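Local coordinates for Serine/threonine-protein kinase PknI (PDB 5XLM) that phosphorylates serine and threonine residues of proteins and slows mycobacterial growth inside the infected host, the piece modelled here being its extracellular sensor domain, at residues T64-F68 with A80-L84. Sequence-based numbering, arbitrary orientation.
Sequences TWWAF and AATML
Ala67 and Thr82 face each other as the hydrogen-bonded pair of an antiparallel ladder, flanked by the non-hydrogen-bonded pairs Trp66-Met83 and Phe68-Ala81. The N-to-C directions of segments 64-68 and 80-83 differ by 136°, so the antiparallel pair is visibly twisted. Ala67 N reaches Thr82 O at 2.9 Å in a nearly straight bond that lies in the carbonyl plane; the return bond, Thr82 N to Ala67 O, is longer at 3.2 Å. Two residues further along, Leu84 N donates to Trp65 O at 2.8 Å, and a water accepts from Trp65 N and probably donates to Leu84 O, bridging the two backbones. The two segments belong to the arms of a beta hairpin, strands 62-72 and 77-83, within the curled antiparallel sheet of the PknI sensor domain; strand 38-51 pairs with the outer side of the first arm, strand 100-105 with that of the second.

On one face, the indole of Trp66 leans across to the neighbouring strand, and Met83 CB sits over its six-membered ring, 3.9 Å from the centroid, as a CH-pi contact. With CG anti to the backbone N (chi1 -165°) and the rest of the chain extended, Met83 runs on past the ring rim. Its SD makes an oblique Met-aromatic contact, and CE ends against Thr64 CG2 at 3.6 Å. Thr64 also steadies the indole from its own strand: Trp66 NE1 donates to Thr64 OG1 at 2.8 Å, tilted 19° out of the ring plane. Further along this face, Ala81 CB rests over the centre of the Phe68 ring, 3.5 Å from its centroid; Tyr40 meets that ring edge-to-face, as Phe100 does the indole. On the opposite face Ala67 CB packs against Thr82 CG2 and Leu84 CD2, with Val184 touching both Ala67 and Thr82.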
loop_
_atom_site.group_PDB
_atom_site.type_symbol
_atom_site.label_atom_id
_atom_site.label_comp_id
_atom_site.label_asym_id
_atom_site.label_seq_id
_atom_site.Cartn_x
_atom_site.Cartn_y
_atom_site.Cartn_z
ATOM N N THR A 64 -0.182 0.178 -9.732
ATOM C CA THR A 64 -1.509 0.730 -9.498
ATOM C C THR A 64 -1.353 2.153 -8.983
ATOM O O THR A 64 -0.304 2.528 -8.453
ATOM C CB THR A 64 -2.318 -0.109 -8.496
ATOM O OG1 THR A 64 -1.566 -0.271 -7.287
ATOM C CG2 THR A 64 -2.642 -1.478 -9.076
ATOM N N TRP A 65 -2.405 2.948 -9.145
ATOM C CA TRP A 65 -2.376 4.354 -8.769
ATOM C C TRP A 65 -3.409 4.635 -7.689
ATOM O O TRP A 65 -4.527 4.112 -7.728
ATOM C CB TRP A 65 -2.608 5.253 -9.984
ATOM C CG TRP A 65 -1.373 5.403 -10.812
ATOM C CD1 TRP A 65 -0.483 6.437 -10.776
ATOM C CD2 TRP A 65 -0.870 4.474 -11.779
ATOM N NE1 TRP A 65 0.535 6.216 -11.672
ATOM C CE2 TRP A 65 0.322 5.016 -12.297
ATOM C CE3 TRP A 65 -1.317 3.239 -12.262
ATOM C CZ2 TRP A 65 1.073 4.369 -13.275
ATOM C CZ3 TRP A 65 -0.567 2.596 -13.233
ATOM C CH2 TRP A 65 0.614 3.161 -13.729
ATOM N N TRP A 66 -3.019 5.466 -6.725
ATOM C CA TRP A 66 -3.820 5.723 -5.540
ATOM C C TRP A 66 -3.788 7.208 -5.212
ATOM O O TRP A 66 -2.805 7.901 -5.488
ATOM C CB TRP A 66 -3.313 4.909 -4.341
ATOM C CG TRP A 66 -3.276 3.431 -4.590
ATOM C CD1 TRP A 66 -2.323 2.737 -5.280
ATOM C CD2 TRP A 66 -4.233 2.464 -4.146
ATOM N NE1 TRP A 66 -2.631 1.399 -5.297
ATOM C CE2 TRP A 66 -3.797 1.204 -4.605
ATOM C CE3 TRP A 66 -5.415 2.541 -3.402
ATOM C CZ2 TRP A 66 -4.505 0.032 -4.349
ATOM C CZ3 TRP A 66 -6.115 1.375 -3.147
ATOM C CH2 TRP A 66 -5.658 0.137 -3.619
ATOM N N ALA A 67 -4.877 7.689 -4.622
ATOM C CA ALA A 67 -4.970 9.054 -4.122
ATOM C C ALA A 67 -4.863 9.000 -2.603
ATOM O O ALA A 67 -5.767 8.498 -1.927
ATOM C CB ALA A 67 -6.273 9.711 -4.571
ATOM N N PHE A 68 -3.751 9.498 -2.072
ATOM C CA PHE A 68 -3.463 9.450 -0.646
ATOM C C PHE A 68 -3.827 10.770 0.022
ATOM O O PHE A 68 -3.606 11.846 -0.540
ATOM C CB PHE A 68 -1.982 9.149 -0.396
ATOM C CG PHE A 68 -1.655 7.685 -0.306
ATOM C CD1 PHE A 68 -1.461 7.082 0.927
ATOM C CD2 PHE A 68 -1.522 6.915 -1.451
ATOM C CE1 PHE A 68 -1.150 5.737 1.017
ATOM C CE2 PHE A 68 -1.213 5.568 -1.366
ATOM C CZ PHE A 68 -1.027 4.980 -0.130
ATOM N N ALA A 80 -5.221 7.441 4.291
ATOM C CA ALA A 80 -6.243 6.720 3.552
ATOM C C ALA A 80 -5.944 6.823 2.066
ATOM O O ALA A 80 -5.537 7.881 1.578
ATOM C CB ALA A 80 -7.634 7.278 3.851
ATOM N N ALA A 81 -6.138 5.722 1.350
ATOM C CA ALA A 81 -5.829 5.668 -0.071
ATOM C C ALA A 81 -7.003 5.069 -0.829
ATOM O O ALA A 81 -7.450 3.961 -0.511
ATOM C CB ALA A 81 -4.560 4.850 -0.330
ATOM N N THR A 82 -7.499 5.800 -1.825
ATOM C CA THR A 82 -8.543 5.303 -2.707
ATOM C C THR A 82 -7.939 5.023 -4.075
ATOM O O THR A 82 -7.110 5.794 -4.567
ATOM C CB THR A 82 -9.715 6.286 -2.809
ATOM O OG1 THR A 82 -10.688 5.771 -3.734
ATOM C CG2 THR A 82 -9.245 7.662 -3.267
ATOM N N MET A 83 -8.342 3.907 -4.675
ATOM C CA MET A 83 -7.722 3.453 -5.911
ATOM C C MET A 83 -8.208 4.271 -7.100
ATOM O O MET A 83 -9.399 4.564 -7.231
ATOM C CB MET A 83 -8.018 1.973 -6.141
ATOM C CG MET A 83 -7.137 1.321 -7.187
ATOM S SD MET A 83 -7.429 -0.455 -7.296
ATOM C CE MET A 83 -6.162 -0.952 -8.459
ATOM N N LEU A 84 -7.270 4.637 -7.964
ATOM C CA LEU A 84 -7.567 5.351 -9.194
ATOM C C LEU A 84 -7.610 4.370 -10.360
ATOM O O LEU A 84 -7.172 3.221 -10.258
ATOM C CB LEU A 84 -6.527 6.447 -9.436
ATOM C CG LEU A 84 -6.334 7.456 -8.298
ATOM C CD1 LEU A 84 -5.180 8.391 -8.619
ATOM C CD2 LEU A 84 -7.611 8.244 -8.037
HETATM O O HOH W 1 -4.862 1.837 -10.295
#